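Local atomic coordinates of acid phosphatase (Bacillus anthracis, PDB entry 2I34), a protein that catalyses the hydrolysis of phosphate monoesters as an acid phosphatase of the HAD superfamily, probably through a magnesium-dependent aspartyl-phosphate intermediate. Residues D65-V70 with Y122-K127. Residues are numbered along the deposited sequence; the frame is centred on the assembly and turned at random.
With MG (magnesium ion), chain C; WO4 (tungstate(VI)ion), chain D.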
ATOM      1  N   ASP A  65      -8.317 -13.198   3.283  1.00 24.65           N
ATOM      2  CA  ASP A  65      -9.238 -12.288   3.944  1.00 24.74           C
ATOM      3  C   ASP A  65     -10.249 -11.741   2.919  1.00 24.65           C
ATOM      4  O   ASP A  65      -9.972 -11.771   1.715  1.00 24.17           O
ATOM      5  CB  ASP A  65      -8.443 -11.125   4.528  1.00 24.57           C
ATOM      6  CG  ASP A  65      -9.320 -10.079   5.123  1.00 24.37           C
ATOM      7  OD1 ASP A  65     -10.055 -10.429   6.066  1.00 24.52           O
ATOM      8  OD2 ASP A  65      -9.285  -8.905   4.658  1.00 25.33           O
ATOM      9  N   LEU A  66     -11.403 -11.243   3.388  1.00 24.66           N
ATOM     10  CA  LEU A  66     -12.376 -10.587   2.490  1.00 25.01           C
ATOM     11  C   LEU A  66     -12.316  -9.054   2.427  1.00 24.64           C
ATOM     12  O   LEU A  66     -12.022  -8.492   1.375  1.00 24.16           O
ATOM     13  CB  LEU A  66     -13.814 -11.042   2.788  1.00 25.44           C
ATOM     14  CG  LEU A  66     -14.146 -12.456   2.306  1.00 25.07           C
ATOM     15  CD1 LEU A  66     -15.565 -12.860   2.721  1.00 24.91           C
ATOM     16  CD2 LEU A  66     -13.986 -12.558   0.792  1.00 26.41           C
ATOM     17  N   ASP A  67     -12.626  -8.390   3.535  1.00 25.15           N
ATOM     18  CA  ASP A  67     -12.767  -6.929   3.549  1.00 24.96           C
ATOM     19  C   ASP A  67     -11.423  -6.251   3.349  1.00 24.67           C
ATOM     20  O   ASP A  67     -10.481  -6.475   4.104  1.00 24.12           O
ATOM     21  CB  ASP A  67     -13.449  -6.453   4.843  1.00 25.44           C
ATOM     22  CG  ASP A  67     -14.821  -7.082   5.028  1.00 26.09           C
ATOM     23  OD1 ASP A  67     -15.557  -7.215   4.027  1.00 27.17           O
ATOM     24  OD2 ASP A  67     -15.146  -7.515   6.146  1.00 30.48           O
ATOM     25  N   GLU A  68     -11.357  -5.424   2.305  1.00 24.69           N
ATOM     26  CA  GLU A  68     -10.143  -4.711   1.906  1.00 24.65           C
ATOM     27  C   GLU A  68      -9.047  -5.645   1.369  1.00 24.22           C
ATOM     28  O   GLU A  68      -7.902  -5.229   1.204  1.00 24.67           O
ATOM     29  CB  GLU A  68      -9.646  -3.782   3.021  1.00 24.38           C
ATOM     30  CG  GLU A  68     -10.413  -2.431   3.073  1.00 26.01           C
ATOM     31  CD  GLU A  68     -11.930  -2.588   3.001  1.00 26.05           C
ATOM     32  OE1 GLU A  68     -12.562  -3.011   4.000  1.00 26.51           O
ATOM     33  OE2 GLU A  68     -12.477  -2.292   1.926  1.00 26.20           O
ATOM     34  N   THR A  69      -9.423  -6.882   1.054  1.00 24.12           N
ATOM     35  CA  THR A  69      -8.566  -7.806   0.327  1.00 24.45           C
ATOM     36  C   THR A  69      -9.242  -8.196  -0.995  1.00 24.58           C
ATOM     37  O   THR A  69      -8.677  -7.986  -2.061  1.00 25.21           O
ATOM     38  CB  THR A  69      -8.237  -9.025   1.171  1.00 23.92           C
ATOM     39  OG1 THR A  69      -7.542  -8.603   2.340  1.00 25.01           O
ATOM     40  CG2 THR A  69      -7.367  -9.995   0.422  1.00 24.41           C
ATOM     41  N   VAL A  70     -10.453  -8.763  -0.904  1.00 24.73           N
ATOM     42  CA  VAL A  70     -11.258  -9.122  -2.059  1.00 24.24           C
ATOM     43  C   VAL A  70     -12.432  -8.151  -2.264  1.00 24.29           C
ATOM     44  O   VAL A  70     -12.708  -7.750  -3.399  1.00 23.49           O
ATOM     45  CB  VAL A  70     -11.810 -10.571  -1.940  1.00 24.35           C
ATOM     46  CG1 VAL A  70     -12.741 -10.899  -3.117  1.00 23.05           C
ATOM     47  CG2 VAL A  70     -10.679 -11.567  -1.848  1.00 24.23           C
ATOM     48  N   TYR A 122     -11.941 -18.381   2.126  1.00 23.63           N
ATOM     49  CA  TYR A 122     -12.150 -16.995   2.491  1.00 24.12           C
ATOM     50  C   TYR A 122     -12.329 -16.971   4.001  1.00 24.02           C
ATOM     51  O   TYR A 122     -13.389 -17.313   4.530  1.00 23.36           O
ATOM     52  CB  TYR A 122     -13.382 -16.426   1.783  1.00 24.19           C
ATOM     53  CG  TYR A 122     -13.394 -16.575   0.272  1.00 23.22           C
ATOM     54  CD1 TYR A 122     -12.676 -15.691  -0.537  1.00 22.40           C
ATOM     55  CD2 TYR A 122     -14.152 -17.567  -0.349  1.00 23.37           C
ATOM     56  CE1 TYR A 122     -12.704 -15.789  -1.916  1.00 22.27           C
ATOM     57  CE2 TYR A 122     -14.170 -17.695  -1.754  1.00 22.92           C
ATOM     58  CZ  TYR A 122     -13.440 -16.783  -2.532  1.00 23.95           C
ATOM     59  OH  TYR A 122     -13.444 -16.844  -3.921  1.00 24.04           O
ATOM     60  N   ILE A 123     -11.257 -16.612   4.690  1.00 23.93           N
ATOM     61  CA  ILE A 123     -11.263 -16.601   6.129  1.00 24.24           C
ATOM     62  C   ILE A 123     -11.391 -15.130   6.520  1.00 24.13           C
ATOM     63  O   ILE A 123     -10.447 -14.368   6.355  1.00 23.46           O
ATOM     64  CB  ILE A 123      -9.995 -17.276   6.715  1.00 23.77           C
ATOM     65  CG1 ILE A 123      -9.957 -18.735   6.277  1.00 24.77           C
ATOM     66  CG2 ILE A 123      -9.988 -17.185   8.242  1.00 23.81           C
ATOM     67  CD1 ILE A 123      -8.836 -19.581   6.935  1.00 24.98           C
ATOM     68  N   SER A 124     -12.560 -14.787   7.067  1.00 24.54           N
ATOM     69  CA  SER A 124     -12.990 -13.409   7.288  1.00 24.18           C
ATOM     70  C   SER A 124     -13.605 -13.248   8.676  1.00 24.45           C
ATOM     71  O   SER A 124     -14.312 -14.139   9.162  1.00 24.47           O
ATOM     72  CB  SER A 124     -14.034 -13.034   6.227  1.00 24.05           C
ATOM     73  OG  SER A 124     -14.642 -11.786   6.504  1.00 21.97           O
ATOM     74  N   ASN A 125     -13.347 -12.094   9.288  1.00 24.67           N
ATOM     75  CA  ASN A 125     -13.920 -11.740  10.572  1.00 24.51           C
ATOM     76  C   ASN A 125     -15.280 -11.058  10.499  1.00 24.66           C
ATOM     77  O   ASN A 125     -15.790 -10.596  11.507  1.00 24.18           O
ATOM     78  CB  ASN A 125     -12.916 -10.928  11.386  1.00 24.91           C
ATOM     79  CG  ASN A 125     -11.809 -11.798  11.943  1.00 25.66           C
ATOM     80  OD1 ASN A 125     -11.887 -13.023  11.868  1.00 25.86           O
ATOM     81  ND2 ASN A 125     -10.790 -11.180  12.515  1.00 26.56           N
ATOM     82  N   ARG A 126     -15.895 -11.054   9.317  1.00 24.82           N
ATOM     83  CA  ARG A 126     -17.365 -11.011   9.248  1.00 25.05           C
ATOM     84  C   ARG A 126     -17.900 -12.102  10.156  1.00 25.21           C
ATOM     85  O   ARG A 126     -17.247 -13.127  10.318  1.00 25.37           O
ATOM     86  CB  ARG A 126     -17.874 -11.232   7.825  1.00 24.58           C
ATOM     87  CG  ARG A 126     -17.531 -10.088   6.910  1.00 24.79           C
ATOM     88  CD  ARG A 126     -17.976 -10.348   5.481  1.00 24.32           C
ATOM     89  NE  ARG A 126     -17.757  -9.164   4.648  1.00 24.50           N
ATOM     90  CZ  ARG A 126     -18.588  -8.728   3.707  1.00 24.77           C
ATOM     91  NH1 ARG A 126     -19.723  -9.360   3.458  1.00 24.30           N
ATOM     92  NH2 ARG A 126     -18.302  -7.613   3.030  1.00 25.41           N
ATOM     93  N   LYS A 127     -19.067 -11.872  10.754  1.00 25.73           N
ATOM     94  CA  LYS A 127     -19.616 -12.781  11.757  1.00 26.56           C
ATOM     95  C   LYS A 127     -20.352 -13.923  11.080  1.00 26.22           C
ATOM     96  O   LYS A 127     -20.875 -13.763   9.979  1.00 25.70           O
ATOM     97  CB  LYS A 127     -20.597 -12.051  12.688  1.00 26.81           C
ATOM     98  CG  LYS A 127     -20.079 -10.783  13.361  1.00 28.21           C
ATOM     99  CD  LYS A 127     -21.225 -10.051  14.112  1.00 29.11           C
ATOM    100  CE  LYS A 127     -22.234  -9.402  13.140  1.00 31.44           C
ATOM    101  NZ  LYS A 127     -23.118  -8.363  13.771  1.00 33.05           N
TER
HETATM  102 MG    MG C 301      -9.332  -7.179   5.739  1.00 11.53          MG
HETATM  103  W   WO4 D 401     -11.920  -9.291   7.221  0.75 21.06           W
HETATM  104  O1  WO4 D 401     -13.430  -8.414   8.260  0.75 18.53           O
HETATM  105  O2  WO4 D 401     -10.745  -7.755   6.602  0.75 18.69           O
HETATM  106  O3  WO4 D 401     -12.997 -10.138   5.768  0.75 14.82           O
HETATM  107  O4  WO4 D 401     -11.117 -10.556   8.579  0.75 15.68           O
HETATM  108  O   HOH W   1      -9.570  -5.390   6.861  1.00 18.11           O
HETATM  109  O   HOH W   2      -8.150  -8.040   7.249  1.00 18.70           O
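The guanidinium of Arg-126 meets the carboxylate of Asp-67 along its NE/NH2 edge, with the two planes turned 35° apart. NE and NH2 both donate to the syn lone pair of Asp-67 OD1, NH2 at 2.9 Å; since OD1 lies close to the guanidinium plane, this is a side-on salt bridge centred on OD1, with a weak, longer bond from NE to OD2. The pairing probably steadies the Asp-67 carboxylate, whose OD2 stands 2.9 Å from tungstate O1. At the Tyr-122 ring, Leu-66 CD2 approaches CD1 obliquely, at 3.6 Å, while Leu-66 CD1 rests against Ser-124 CB.

Between the segments sits tungstate, a phosphate mimic. Asp-65 OD1 lies 2.5 Å from the tungsten atom, a position consistent with the nucleophile of HAD phosphatases. With CG anti to the backbone N (chi1 175°), the Asp-65 carboxylate reaches both centres, and its OD2 binds magnesium at 2.0 Å. Tungstate O3 accepts a nearly straight bond from Asp-67 N (169°); Ser-124 OG also approaches O3, but too closely (2.4 Å) for the bond's geometry to be trusted. Asn-125 N donates to O4 at 2.8 Å. Ser-124 OG also accepts from Arg-126 N, closing an ST turn, and Thr-69 OG1 donates to the anti lone pair of Asp-65 OD2. Magnesium is further bound by Asp-67 O, tungstate O2, two waters and Asp-180. Asp-65, Asp-67 and Thr-69 fit the HAD DxDx(T/V) signature.

The site lies at the C-terminal ends of neighbouring parallel strands 59-64 and 119-125, where Asp-65 CA-H points at Ile-123 O. Lys-161 NZ also hydrogen-bonds to tungstate, Trp-91 of helix 91-97 touches Asp-67, and helix 131-141 packs Thr-134 and Leu-138 against Leu-66, while strand 151-154 flanks Tyr-122 to Asn-125.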